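Local structure of succinate-semialdehyde dehydrogenase (Streptococcus pyogenes MGAS1882, 4OGD) at residues Leu14-Asp18 / Pro161-Gln165; Leu302-Ala308 / His340-Pro344; Val314-Leu320 / Gln359-Val365. The protein catalyses the oxidation of succinic semialdehyde to succinate, with NADP+ as the cofactor. All coordinates share one frame; numbering follows the deposited sequence.

Contact 1: Leu14-Asp18 / Pro161-Gln165; sequences LHTFD and PRSAQ
His15 and Arg162 make the first and looser touch between strand 12-16 and the start of the helix: the imidazole CD2 comes to 4.1 Å from Arg162 CB, and the ring and guanidinium planes stand 71° apart. Their nitrogens do not meet. His15 shares a classic beta bulge with Leu14, the two residues together facing Thr5 on the partner strand.

Two residues on, Phe17 does most of the work. Its CG lies anti to the carbonyl carbon (chi1 -58°), which swings the ring over to the first turn of the helix. There the ring crosses Pro161 at about a right angle, with Phe17 CE1 3.3 Å from Pro161 CG, while the backbone C of Pro161 lies over one of its faces. At the far corner CE2 meets Gln165 OE1 at 3.3 Å; the oxygen lies in the ring plane at the edge, so aromatic C-H faces carbonyl, and the amide is turned 74° from the ring. Arg162 NH1 gives Gln165 OE1 a weak bond of 2.9 Å; the stronger partner of the arginine is Glu169, in a salt bridge. Phe185 meets the Phe17 ring as well.

The arrangement seats an N-terminal beta hairpin, strands 4-7 and 12-16, on the N-terminal end of helix 161-173, which follows strand 152-155 of the Rossmann-type cofactor domain of aldehyde dehydrogenases.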
ATOM      1  N   LEU A  14      36.651  -7.636  -9.715  1.00 20.83           N
ATOM      2  CA  LEU A  14      36.465  -7.879 -11.141  1.00 20.41           C
ATOM      3  C   LEU A  14      36.043  -6.619 -11.891  1.00 26.65           C
ATOM      4  O   LEU A  14      36.433  -6.411 -13.039  1.00 29.64           O
ATOM      5  CB  LEU A  14      35.437  -8.988 -11.374  1.00 21.62           C
ATOM      6  CG  LEU A  14      35.689 -10.313 -10.652  1.00 17.44           C
ATOM      7  CD1 LEU A  14      34.687 -11.385 -11.076  1.00 18.43           C
ATOM      8  CD2 LEU A  14      37.115 -10.789 -10.889  1.00 26.27           C
ATOM      9  N   HIS A  15      35.226  -5.794 -11.246  1.00 26.34           N
ATOM     10  CA  HIS A  15      34.736  -4.560 -11.857  1.00 24.87           C
ATOM     11  C   HIS A  15      34.644  -3.448 -10.811  1.00 22.21           C
ATOM     12  O   HIS A  15      34.351  -3.697  -9.635  1.00 21.17           O
ATOM     13  CB  HIS A  15      33.335  -4.752 -12.456  1.00 25.26           C
ATOM     14  CG  HIS A  15      33.217  -5.871 -13.446  1.00 23.35           C
ATOM     15  ND1 HIS A  15      33.803  -5.835 -14.694  1.00 26.94           N
ATOM     16  CD2 HIS A  15      32.525  -7.035 -13.390  1.00 22.91           C
ATOM     17  CE1 HIS A  15      33.506  -6.943 -15.349  1.00 30.91           C
ATOM     18  NE2 HIS A  15      32.731  -7.689 -14.580  1.00 25.46           N
ATOM     19  N   THR A  16      34.871  -2.215 -11.245  1.00 27.08           N
ATOM     20  CA  THR A  16      34.582  -1.057 -10.407  1.00 29.61           C
ATOM     21  C   THR A  16      33.805  -0.050 -11.242  1.00 26.22           C
ATOM     22  O   THR A  16      34.110   0.158 -12.415  1.00 29.32           O
ATOM     23  CB  THR A  16      35.853  -0.418  -9.816  1.00 34.50           C
ATOM     24  OG1 THR A  16      36.527  -1.375  -8.985  1.00 33.44           O
ATOM     25  CG2 THR A  16      35.493   0.795  -8.968  1.00 27.74           C
ATOM     26  N   PHE A  17      32.778   0.548 -10.647  1.00 25.12           N
ATOM     27  CA  PHE A  17      31.878   1.414 -11.390  1.00 22.52           C
ATOM     28  C   PHE A  17      31.889   2.818 -10.811  1.00 18.83           C
ATOM     29  O   PHE A  17      32.069   3.001  -9.605  1.00 20.69           O
ATOM     30  CB  PHE A  17      30.459   0.835 -11.379  1.00 15.42           C
ATOM     31  CG  PHE A  17      30.373  -0.551 -11.950  1.00 16.45           C
ATOM     32  CD1 PHE A  17      30.742  -1.648 -11.192  1.00 16.10           C
ATOM     33  CD2 PHE A  17      29.942  -0.757 -13.250  1.00 18.07           C
ATOM     34  CE1 PHE A  17      30.675  -2.921 -11.711  1.00 17.20           C
ATOM     35  CE2 PHE A  17      29.871  -2.036 -13.770  1.00 19.03           C
ATOM     36  CZ  PHE A  17      30.238  -3.113 -12.998  1.00 15.13           C
ATOM     37  N   ASP A  18      31.719   3.809 -11.678  1.00 23.09           N
ATOM     38  CA  ASP A  18      31.679   5.196 -11.238  1.00 22.30           C
ATOM     39  C   ASP A  18      30.301   5.546 -10.716  1.00 20.14           C
ATOM     40  O   ASP A  18      29.290   5.060 -11.226  1.00 18.39           O
ATOM     41  CB  ASP A  18      32.040   6.131 -12.386  1.00 27.43           C
ATOM     42  CG  ASP A  18      33.448   5.910 -12.888  1.00 31.20           C
ATOM     43  OD1 ASP A  18      34.363   5.766 -12.047  1.00 30.77           O
ATOM     44  OD2 ASP A  18      33.631   5.874 -14.122  1.00 36.81           O
ATOM     45  N   PRO A 161      26.820  -4.686  -8.858  1.00  9.86           N
ATOM     46  CA  PRO A 161      26.689  -3.599  -9.827  1.00  9.42           C
ATOM     47  C   PRO A 161      26.717  -4.072 -11.279  1.00  9.26           C
ATOM     48  O   PRO A 161      26.115  -3.412 -12.114  1.00 10.92           O
ATOM     49  CB  PRO A 161      27.899  -2.714  -9.519  1.00 13.12           C
ATOM     50  CG  PRO A 161      28.921  -3.665  -8.973  1.00 12.69           C
ATOM     51  CD  PRO A 161      28.161  -4.727  -8.241  1.00 12.58           C
ATOM     52  N   ARG A 162      27.392  -5.177 -11.587  1.00 10.38           N
ATOM     53  CA  ARG A 162      27.366  -5.671 -12.965  1.00 10.40           C
ATOM     54  C   ARG A 162      25.992  -6.242 -13.313  1.00  9.60           C
ATOM     55  O   ARG A 162      25.493  -6.038 -14.422  1.00 12.31           O
ATOM     56  CB  ARG A 162      28.467  -6.706 -13.217  1.00  9.27           C
ATOM     57  CG  ARG A 162      28.507  -7.227 -14.649  1.00 10.43           C
ATOM     58  CD  ARG A 162      28.758  -6.147 -15.695  1.00 15.02           C
ATOM     59  NE  ARG A 162      28.742  -6.762 -17.019  1.00 13.01           N
ATOM     60  CZ  ARG A 162      28.083  -6.293 -18.072  1.00 10.61           C
ATOM     61  NH1 ARG A 162      27.396  -5.162 -17.994  1.00 14.81           N
ATOM     62  NH2 ARG A 162      28.127  -6.959 -19.220  1.00 17.93           N
ATOM     63  N   SER A 163      25.371  -6.929 -12.359  1.00  9.25           N
ATOM     64  CA  SER A 163      24.004  -7.414 -12.552  1.00  9.83           C
ATOM     65  C   SER A 163      23.088  -6.233 -12.863  1.00 10.01           C
ATOM     66  O   SER A 163      22.299  -6.274 -13.810  1.00  8.45           O
ATOM     67  CB  SER A 163      23.507  -8.164 -11.310  1.00 10.00           C
ATOM     68  OG  SER A 163      24.325  -9.296 -11.010  1.00  8.74           O
ATOM     69  N   ALA A 164      23.222  -5.164 -12.080  1.00  8.43           N
ATOM     70  CA  ALA A 164      22.353  -4.001 -12.212  1.00 10.20           C
ATOM     71  C   ALA A 164      22.577  -3.297 -13.534  1.00  9.98           C
ATOM     72  O   ALA A 164      21.630  -2.926 -14.225  1.00  9.47           O
ATOM     73  CB  ALA A 164      22.603  -3.034 -11.065  1.00 10.72           C
ATOM     74  N   GLN A 165      23.842  -3.085 -13.872  1.00  7.51           N
ATOM     75  CA  GLN A 165      24.175  -2.402 -15.113  1.00  9.57           C
ATOM     76  C   GLN A 165      23.727  -3.207 -16.334  1.00  9.00           C
ATOM     77  O   GLN A 165      23.155  -2.657 -17.278  1.00  8.20           O
ATOM     78  CB  GLN A 165      25.682  -2.170 -15.172  1.00 10.17           C
ATOM     79  CG  GLN A 165      26.173  -1.669 -16.519  1.00 14.50           C
ATOM     80  CD  GLN A 165      27.684  -1.654 -16.604  1.00 15.26           C
ATOM     81  OE1 GLN A 165      28.332  -2.709 -16.653  1.00 14.63           O
ATOM     82  NE2 GLN A 165      28.260  -0.456 -16.615  1.00 17.66           N
TER

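Contact 2: Leu302-Ala308 / His340-Pro344; sequences LAPLSSA and HFVMP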
ATOM      1  N   LEU A 302      27.365 -26.238  -2.637  1.00 10.07           N
ATOM      2  CA  LEU A 302      27.253 -25.165  -1.647  1.00 10.18           C
ATOM      3  C   LEU A 302      28.156 -23.994  -2.028  1.00 10.87           C
ATOM      4  O   LEU A 302      29.378 -24.142  -2.117  1.00 11.35           O
ATOM      5  CB  LEU A 302      27.581 -25.657  -0.231  1.00 11.21           C
ATOM      6  CG  LEU A 302      27.339 -24.596   0.848  1.00 13.35           C
ATOM      7  CD1 LEU A 302      25.847 -24.311   1.007  1.00 14.36           C
ATOM      8  CD2 LEU A 302      27.944 -25.015   2.171  1.00 15.06           C
ATOM      9  N   ALA A 303      27.544 -22.834  -2.253  1.00  9.49           N
ATOM     10  CA  ALA A 303      28.254 -21.626  -2.658  1.00  9.71           C
ATOM     11  C   ALA A 303      28.845 -20.898  -1.452  1.00 10.90           C
ATOM     12  O   ALA A 303      28.407 -21.111  -0.319  1.00 11.04           O
ATOM     13  CB  ALA A 303      27.294 -20.693  -3.422  1.00  9.61           C
ATOM     14  N   PRO A 304      29.860 -20.049  -1.687  1.00 10.50           N
ATOM     15  CA  PRO A 304      30.291 -19.147  -0.616  1.00 10.33           C
ATOM     16  C   PRO A 304      29.203 -18.105  -0.399  1.00 11.27           C
ATOM     17  O   PRO A 304      28.411 -17.868  -1.319  1.00 10.56           O
ATOM     18  CB  PRO A 304      31.529 -18.474  -1.210  1.00 11.46           C
ATOM     19  CG  PRO A 304      31.273 -18.482  -2.698  1.00 10.31           C
ATOM     20  CD  PRO A 304      30.550 -19.774  -2.965  1.00 10.02           C
ATOM     21  N   LEU A 305      29.160 -17.488   0.778  1.00 10.52           N
ATOM     22  CA  LEU A 305      28.218 -16.395   1.005  1.00 10.52           C
ATOM     23  C   LEU A 305      28.626 -15.169   0.190  1.00 11.18           C
ATOM     24  O   LEU A 305      29.736 -15.108  -0.348  1.00 11.25           O
ATOM     25  CB  LEU A 305      28.101 -16.059   2.493  1.00 10.08           C
ATOM     26  CG  LEU A 305      27.683 -17.195   3.432  1.00 14.59           C
ATOM     27  CD1 LEU A 305      27.289 -16.638   4.803  1.00 12.68           C
ATOM     28  CD2 LEU A 305      26.555 -18.019   2.848  1.00 14.26           C
ATOM     29  N   SER A 306      27.741 -14.179   0.116  1.00 11.78           N
ATOM     30  CA  SER A 306      27.890 -13.087  -0.847  1.00 11.46           C
ATOM     31  C   SER A 306      28.935 -12.021  -0.516  1.00 11.29           C
ATOM     32  O   SER A 306      29.322 -11.248  -1.397  1.00 12.02           O
ATOM     33  CB  SER A 306      26.540 -12.407  -1.076  1.00  9.77           C
ATOM     34  OG  SER A 306      26.109 -11.775   0.114  1.00 10.81           O
ATOM     35  N   SER A 307      29.385 -11.958   0.737  1.00 11.45           N
ATOM     36  CA  SER A 307      30.404 -10.981   1.119  1.00 12.12           C
ATOM     37  C   SER A 307      31.120 -11.418   2.389  1.00 12.94           C
ATOM     38  O   SER A 307      30.664 -12.316   3.086  1.00 11.75           O
ATOM     39  CB  SER A 307      29.786  -9.593   1.326  1.00 13.62           C
ATOM     40  OG  SER A 307      28.997  -9.550   2.511  1.00 12.43           O
ATOM     41  N   ALA A 308      32.239 -10.773   2.695  1.00 13.46           N
ATOM     42  CA  ALA A 308      32.951 -11.074   3.930  1.00 15.27           C
ATOM     43  C   ALA A 308      32.088 -10.717   5.133  1.00 14.27           C
ATOM     44  O   ALA A 308      32.071 -11.446   6.128  1.00 15.75           O
ATOM     45  CB  ALA A 308      34.269 -10.323   3.977  1.00 14.52           C
ATOM     46  N   HIS A 340      34.137 -16.579   0.839  1.00 12.23           N
ATOM     47  CA  HIS A 340      33.351 -16.330   2.048  1.00 11.81           C
ATOM     48  C   HIS A 340      32.509 -17.529   2.486  1.00 13.30           C
ATOM     49  O   HIS A 340      31.292 -17.421   2.656  1.00 11.66           O
ATOM     50  CB  HIS A 340      32.470 -15.100   1.843  1.00 10.88           C
ATOM     51  CG  HIS A 340      33.196 -13.945   1.228  1.00 13.48           C
ATOM     52  ND1 HIS A 340      34.336 -13.404   1.784  1.00 12.67           N
ATOM     53  CD2 HIS A 340      32.958 -13.244   0.095  1.00 13.14           C
ATOM     54  CE1 HIS A 340      34.763 -12.411   1.023  1.00 15.37           C
ATOM     55  NE2 HIS A 340      33.945 -12.293  -0.007  1.00 15.81           N
ATOM     56  N   PHE A 341      33.160 -18.668   2.701  1.00 12.66           N
ATOM     57  CA  PHE A 341      32.453 -19.914   2.999  1.00 12.69           C
ATOM     58  C   PHE A 341      32.040 -20.099   4.463  1.00 12.39           C
ATOM     59  O   PHE A 341      32.809 -19.816   5.389  1.00 13.81           O
ATOM     60  CB  PHE A 341      33.293 -21.118   2.565  1.00 12.46           C
ATOM     61  CG  PHE A 341      33.359 -21.308   1.073  1.00 11.80           C
ATOM     62  CD1 PHE A 341      32.319 -21.926   0.401  1.00 10.99           C
ATOM     63  CD2 PHE A 341      34.461 -20.877   0.351  1.00 12.97           C
ATOM     64  CE1 PHE A 341      32.365 -22.109  -0.966  1.00  9.85           C
ATOM     65  CE2 PHE A 341      34.521 -21.051  -1.025  1.00 15.65           C
ATOM     66  CZ  PHE A 341      33.468 -21.672  -1.685  1.00 10.93           C
ATOM     67  N   VAL A 342      30.821 -20.595   4.652  1.00 11.85           N
ATOM     68  CA  VAL A 342      30.324 -21.033   5.952  1.00 12.37           C
ATOM     69  C   VAL A 342      29.815 -22.459   5.773  1.00 12.00           C
ATOM     70  O   VAL A 342      29.041 -22.735   4.854  1.00 13.35           O
ATOM     71  CB  VAL A 342      29.177 -20.110   6.452  1.00 13.03           C
ATOM     72  CG1 VAL A 342      28.547 -20.653   7.742  1.00 12.27           C
ATOM     73  CG2 VAL A 342      29.689 -18.692   6.660  1.00 14.02           C
ATOM     74  N   MET A 343      30.259 -23.389   6.613  1.00 13.91           N
ATOM     75  CA  MET A 343      29.795 -24.765   6.449  1.00 14.12           C
ATOM     76  C   MET A 343      28.375 -24.919   6.977  1.00 12.32           C
ATOM     77  O   MET A 343      27.967 -24.184   7.881  1.00 13.11           O
ATOM     78  CB  MET A 343      30.739 -25.776   7.117  1.00 17.34           C
ATOM     79  CG  MET A 343      30.445 -26.079   8.570  1.00 17.62           C
ATOM     80  SD  MET A 343      31.475 -27.446   9.169  1.00 18.63           S
ATOM     81  CE  MET A 343      30.551 -28.861   8.589  1.00 18.39           C
ATOM     82  N   PRO A 344      27.609 -25.851   6.394  1.00 11.82           N
ATOM     83  CA  PRO A 344      26.264 -26.143   6.896  1.00 12.13           C
ATOM     84  C   PRO A 344      26.340 -26.477   8.379  1.00 15.10           C
ATOM     85  O   PRO A 344      27.172 -27.283   8.795  1.00 12.01           O
ATOM     86  CB  PRO A 344      25.848 -27.365   6.083  1.00 13.26           C
ATOM     87  CG  PRO A 344      26.627 -27.236   4.809  1.00 14.43           C
ATOM     88  CD  PRO A 344      27.958 -26.698   5.240  1.00 12.20           C
TER
HETATM   89  O   HOH W   1      29.254 -21.168   2.371  1.00 13.20           O
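Two irregular loops of the domain built on the seven-stranded sheet are joined here through Pro304, Leu305, His340 and Phe341, one loop leading into helix 308-323 and the other into strand 345-348.

The backbone tie is Leu305 N to His340 O, 2.8 Å long. Its N-H points to the oxygen at 150°, but the donor sits above the carbonyl plane, 49° out of it, rather than on a lone pair. A second link runs through a water that donates to Ala303 O and accepts from Val342 N, both at 2.8 Å, the water bridging a gap that these two backbone groups do not close directly.

Beside the direct bond, Pro304 lies flat against Phe341 in a CH-pi contact. Its CB is 3.7 Å from the ring centroid and only 9° off the normal, while Leu302 O approaches the same ring at its edge, in plane. The Phe341 side chain leaves its backbone pointing away from the other loop, but CG lies anti to the carbonyl carbon, which brings the ring back alongside the proline.

The imidazole of His340 is laid over the peptide that opens the helix: Ala308 N sits 3.3 Å above the centre of the ring and Ser307 C nearer its rim. Ser307 is the N-cap, its OG bonded to Ala310 N. At the other end Leu302 CD2 runs into the Pro344 ring, 3.5 Å from CD, and Leu305 CD1 packs on Val342 CG2.

Helix 308-323 closes one side, where Val314 touches both Leu305 and Val342 and Lys311 NZ makes a weak bond to Phe341 O; Ser306 N is held by Gln261 OE1, and strand 345-348 continues from Pro344 into the sheet.

Contact 3: Val314-Leu320 / Gln359-Val365; sequences VLDQIKL and QEIFGPV
Helix 308-323 passes a loop of irregular backbone, with inverse gamma turns centred on Phe362 and Pro364, and comes closest at Val314 and Gly363, whose CA atoms are 6.1 Å apart. With no side chain on Gly363, Val314 CG2 can settle 4.0 Å from its CA and 3.5 Å from Phe362 O. The other branch, CG1, lies anti to the backbone N (chi1 168°) and turns to the hydrophobic side, 4.0 Å from Val365 CG2 and near Ile361 CG2. One turn on, Ile318 CD1 reaches that same Val365 methyl.

Gln317 carries the polar half. Its chain runs out extended beyond CG, and the amide NE2 spends its two hydrogens on separate acceptors: Gln359 OE1 at 3.2 Å, met almost straight on (171°) and in both amide planes, and the backbone Glu360 O at 3.0 Å, where the donor lies above the carbonyl plane. Gln317 OE1 accepts a 2.6 Å bond from a water, which in turn accepts from Phe362 N, and the oxygen also rests against Ile361 CA. Beyond it, Leu320 CD2 flanks the Gln359 amide.

Glu360 to Pro364 match the conserved E-I-F-G-P motif of aldehyde dehydrogenases, whose glutamate in relatives contacts the nicotinamide ribose; in this chain Glu360 OE2 is held by a salt bridge to Lys267 and a hydrogen bond from Gly232 N. A flipped Gln317 amide would set its oxygen against two acceptors, so its orientation is probably fixed, and one amide joins helix to loop.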
ATOM      1  N   VAL A 314      26.870 -14.130   9.883  1.00 13.09           N
ATOM      2  CA  VAL A 314      26.342 -15.472  10.102  1.00 12.54           C
ATOM      3  C   VAL A 314      27.124 -16.212  11.192  1.00 13.15           C
ATOM      4  O   VAL A 314      26.533 -16.843  12.062  1.00 12.57           O
ATOM      5  CB  VAL A 314      26.296 -16.308   8.804  1.00 11.96           C
ATOM      6  CG1 VAL A 314      26.018 -17.774   9.118  1.00 11.94           C
ATOM      7  CG2 VAL A 314      25.221 -15.772   7.867  1.00 12.88           C
ATOM      8  N   LEU A 315      28.449 -16.111  11.156  1.00 14.26           N
ATOM      9  CA  LEU A 315      29.271 -16.759  12.177  1.00 16.21           C
ATOM     10  C   LEU A 315      28.976 -16.180  13.556  1.00 14.32           C
ATOM     11  O   LEU A 315      28.891 -16.922  14.539  1.00 15.08           O
ATOM     12  CB  LEU A 315      30.759 -16.636  11.852  1.00 14.26           C
ATOM     13  CG  LEU A 315      31.237 -17.422  10.630  1.00 14.45           C
ATOM     14  CD1 LEU A 315      32.703 -17.115  10.337  1.00 12.13           C
ATOM     15  CD2 LEU A 315      31.018 -18.910  10.793  1.00 14.26           C
ATOM     16  N   ASP A 316      28.804 -14.861  13.623  1.00 13.11           N
ATOM     17  CA  ASP A 316      28.458 -14.210  14.886  1.00 13.16           C
ATOM     18  C   ASP A 316      27.097 -14.664  15.411  1.00 14.73           C
ATOM     19  O   ASP A 316      26.910 -14.787  16.622  1.00 14.89           O
ATOM     20  CB  ASP A 316      28.473 -12.684  14.756  1.00 16.27           C
ATOM     21  CG  ASP A 316      29.872 -12.122  14.614  1.00 19.24           C
ATOM     22  OD1 ASP A 316      30.843 -12.863  14.861  1.00 22.44           O
ATOM     23  OD2 ASP A 316      29.997 -10.933  14.261  1.00 22.46           O
ATOM     24  N   GLN A 317      26.144 -14.913  14.512  1.00 13.57           N
ATOM     25  CA  GLN A 317      24.830 -15.378  14.954  1.00 14.78           C
ATOM     26  C   GLN A 317      24.872 -16.787  15.521  1.00 14.77           C
ATOM     27  O   GLN A 317      24.181 -17.085  16.503  1.00 15.37           O
ATOM     28  CB  GLN A 317      23.810 -15.311  13.820  1.00 12.38           C
ATOM     29  CG  GLN A 317      23.322 -13.912  13.529  1.00 14.10           C
ATOM     30  CD  GLN A 317      22.337 -13.889  12.380  1.00 12.93           C
ATOM     31  OE1 GLN A 317      22.642 -14.354  11.281  1.00 13.66           O
ATOM     32  NE2 GLN A 317      21.145 -13.365  12.630  1.00 14.66           N
ATOM     33  N   ILE A 318      25.659 -17.655  14.894  1.00 12.91           N
ATOM     34  CA  ILE A 318      25.853 -19.006  15.410  1.00 12.55           C
ATOM     35  C   ILE A 318      26.475 -18.925  16.797  1.00 14.86           C
ATOM     36  O   ILE A 318      26.020 -19.579  17.733  1.00 15.07           O
ATOM     37  CB  ILE A 318      26.773 -19.836  14.494  1.00 13.26           C
ATOM     38  CG1 ILE A 318      26.084 -20.097  13.153  1.00 12.19           C
ATOM     39  CG2 ILE A 318      27.141 -21.162  15.155  1.00 16.33           C
ATOM     40  CD1 ILE A 318      27.017 -20.597  12.059  1.00 12.19           C
ATOM     41  N   LYS A 319      27.508 -18.102  16.922  1.00 14.76           N
ATOM     42  CA  LYS A 319      28.188 -17.924  18.205  1.00 18.17           C
ATOM     43  C   LYS A 319      27.244 -17.372  19.271  1.00 18.09           C
ATOM     44  O   LYS A 319      27.241 -17.843  20.413  1.00 18.11           O
ATOM     45  CB  LYS A 319      29.403 -17.008  18.054  1.00 16.92           C
ATOM     46  CG  LYS A 319      30.111 -16.738  19.381  1.00 21.75           C
ATOM     47  CD  LYS A 319      31.529 -16.240  19.176  1.00 25.59           C
ATOM     48  CE  LYS A 319      32.322 -16.320  20.475  1.00 26.54           C
ATOM     49  NZ  LYS A 319      31.624 -15.609  21.579  1.00 31.51           N
ATOM     50  N   LEU A 320      26.448 -16.376  18.889  1.00 15.50           N
ATOM     51  CA  LEU A 320      25.443 -15.801  19.782  1.00 16.50           C
ATOM     52  C   LEU A 320      24.478 -16.877  20.266  1.00 17.11           C
ATOM     53  O   LEU A 320      24.123 -16.917  21.444  1.00 17.12           O
ATOM     54  CB  LEU A 320      24.672 -14.682  19.071  1.00 17.05           C
ATOM     55  CG  LEU A 320      23.681 -13.907  19.946  1.00 18.84           C
ATOM     56  CD1 LEU A 320      24.423 -13.149  21.042  1.00 17.74           C
ATOM     57  CD2 LEU A 320      22.826 -12.957  19.118  1.00 18.48           C
ATOM     58  N   GLN A 359      15.563 -14.470  15.545  1.00  9.77           N
ATOM     59  CA  GLN A 359      16.347 -13.787  14.507  1.00  9.84           C
ATOM     60  C   GLN A 359      16.466 -14.596  13.232  1.00 10.61           C
ATOM     61  O   GLN A 359      16.645 -15.810  13.281  1.00 13.67           O
ATOM     62  CB  GLN A 359      17.766 -13.498  15.003  1.00 14.00           C
ATOM     63  CG  GLN A 359      17.865 -12.409  16.040  1.00 14.92           C
ATOM     64  CD  GLN A 359      19.297 -11.965  16.282  1.00 18.28           C
ATOM     65  OE1 GLN A 359      20.175 -12.124  15.422  1.00 18.37           O
ATOM     66  NE2 GLN A 359      19.542 -11.405  17.459  1.00 19.16           N
ATOM     67  N   GLU A 360      16.397 -13.918  12.089  1.00 11.01           N
ATOM     68  CA  GLU A 360      16.656 -14.559  10.801  1.00 10.88           C
ATOM     69  C   GLU A 360      18.155 -14.723  10.583  1.00  9.77           C
ATOM     70  O   GLU A 360      18.906 -13.747  10.670  1.00 10.16           O
ATOM     71  CB  GLU A 360      16.070 -13.707   9.669  1.00  9.98           C
ATOM     72  CG  GLU A 360      16.446 -14.186   8.275  1.00 10.23           C
ATOM     73  CD  GLU A 360      15.894 -13.291   7.184  1.00 12.05           C
ATOM     74  OE1 GLU A 360      15.867 -12.060   7.386  1.00 12.81           O
ATOM     75  OE2 GLU A 360      15.477 -13.822   6.130  1.00  9.68           O
ATOM     76  N   ILE A 361      18.591 -15.953  10.308  1.00  9.88           N
ATOM     77  CA  ILE A 361      19.981 -16.219   9.942  1.00 10.02           C
ATOM     78  C   ILE A 361      20.078 -16.422   8.430  1.00  9.53           C
ATOM     79  O   ILE A 361      19.549 -17.402   7.885  1.00  9.52           O
ATOM     80  CB  ILE A 361      20.535 -17.466  10.654  1.00  9.22           C
ATOM     81  CG1 ILE A 361      20.449 -17.315  12.174  1.00 11.62           C
ATOM     82  CG2 ILE A 361      21.993 -17.684  10.258  1.00  9.98           C
ATOM     83  CD1 ILE A 361      20.959 -18.536  12.930  1.00 11.77           C
ATOM     84  N   PHE A 362      20.747 -15.489   7.761  1.00  8.59           N
ATOM     85  CA  PHE A 362      20.828 -15.489   6.299  1.00  8.32           C
ATOM     86  C   PHE A 362      22.049 -16.284   5.837  1.00 10.24           C
ATOM     87  O   PHE A 362      22.964 -15.752   5.194  1.00 11.30           O
ATOM     88  CB  PHE A 362      20.878 -14.041   5.785  1.00  9.25           C
ATOM     89  CG  PHE A 362      19.965 -13.764   4.616  1.00  9.98           C
ATOM     90  CD1 PHE A 362      20.480 -13.330   3.401  1.00 10.00           C
ATOM     91  CD2 PHE A 362      18.588 -13.915   4.741  1.00  9.68           C
ATOM     92  CE1 PHE A 362      19.632 -13.049   2.315  1.00 13.80           C
ATOM     93  CE2 PHE A 362      17.735 -13.645   3.675  1.00 11.00           C
ATOM     94  CZ  PHE A 362      18.260 -13.215   2.455  1.00 13.06           C
ATOM     95  N   GLY A 363      22.048 -17.567   6.174  1.00 10.11           N
ATOM     96  CA  GLY A 363      23.134 -18.466   5.821  1.00 10.24           C
ATOM     97  C   GLY A 363      22.713 -19.900   6.044  1.00 10.27           C
ATOM     98  O   GLY A 363      21.555 -20.170   6.353  1.00  9.51           O
ATOM     99  N   PRO A 364      23.657 -20.841   5.892  1.00  9.60           N
ATOM    100  CA  PRO A 364      23.332 -22.270   5.871  1.00  9.70           C
ATOM    101  C   PRO A 364      23.215 -22.862   7.263  1.00 14.03           C
ATOM    102  O   PRO A 364      23.950 -23.791   7.597  1.00 12.35           O
ATOM    103  CB  PRO A 364      24.538 -22.880   5.155  1.00 11.72           C
ATOM    104  CG  PRO A 364      25.667 -21.954   5.489  1.00 10.33           C
ATOM    105  CD  PRO A 364      25.067 -20.579   5.550  1.00 12.46           C
ATOM    106  N   VAL A 365      22.291 -22.332   8.060  1.00  8.55           N
ATOM    107  CA  VAL A 365      22.154 -22.747   9.446  1.00 10.77           C
ATOM    108  C   VAL A 365      20.789 -23.362   9.698  1.00 11.06           C
ATOM    109  O   VAL A 365      19.781 -22.657   9.757  1.00 10.34           O
ATOM    110  CB  VAL A 365      22.374 -21.566  10.412  1.00 11.52           C
ATOM    111  CG1 VAL A 365      22.275 -22.036  11.854  1.00 12.05           C
ATOM    112  CG2 VAL A 365      23.727 -20.911  10.153  1.00 10.54           C
TER
HETATM  113  O   HOH W   2      22.090 -13.314   8.951  1.00 13.11           O

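How the contacts relate
Contacts 2 and 3 are neighbours, centres about 12 Å apart, and their segments alternate along the chain, so helix 308-323 and the three loop segments interlock. They share a packed seam in which Leu305 CD1 meets Val314 CG2 at 3.8 Å and Pro364 CG lies 3.5 Å from Val342 O. Contact 1 stands apart, in the cofactor domain, with its centre about 21 Å from that of contact 2 and about 28 Å from that of contact 3; nearest atoms are about 10 and 15 Å away. Of the three, contact 3 holds the loop most likely to border the NADP+ site, judging from relatives, and contact 2 packs against the same helix through Leu305 and Val342.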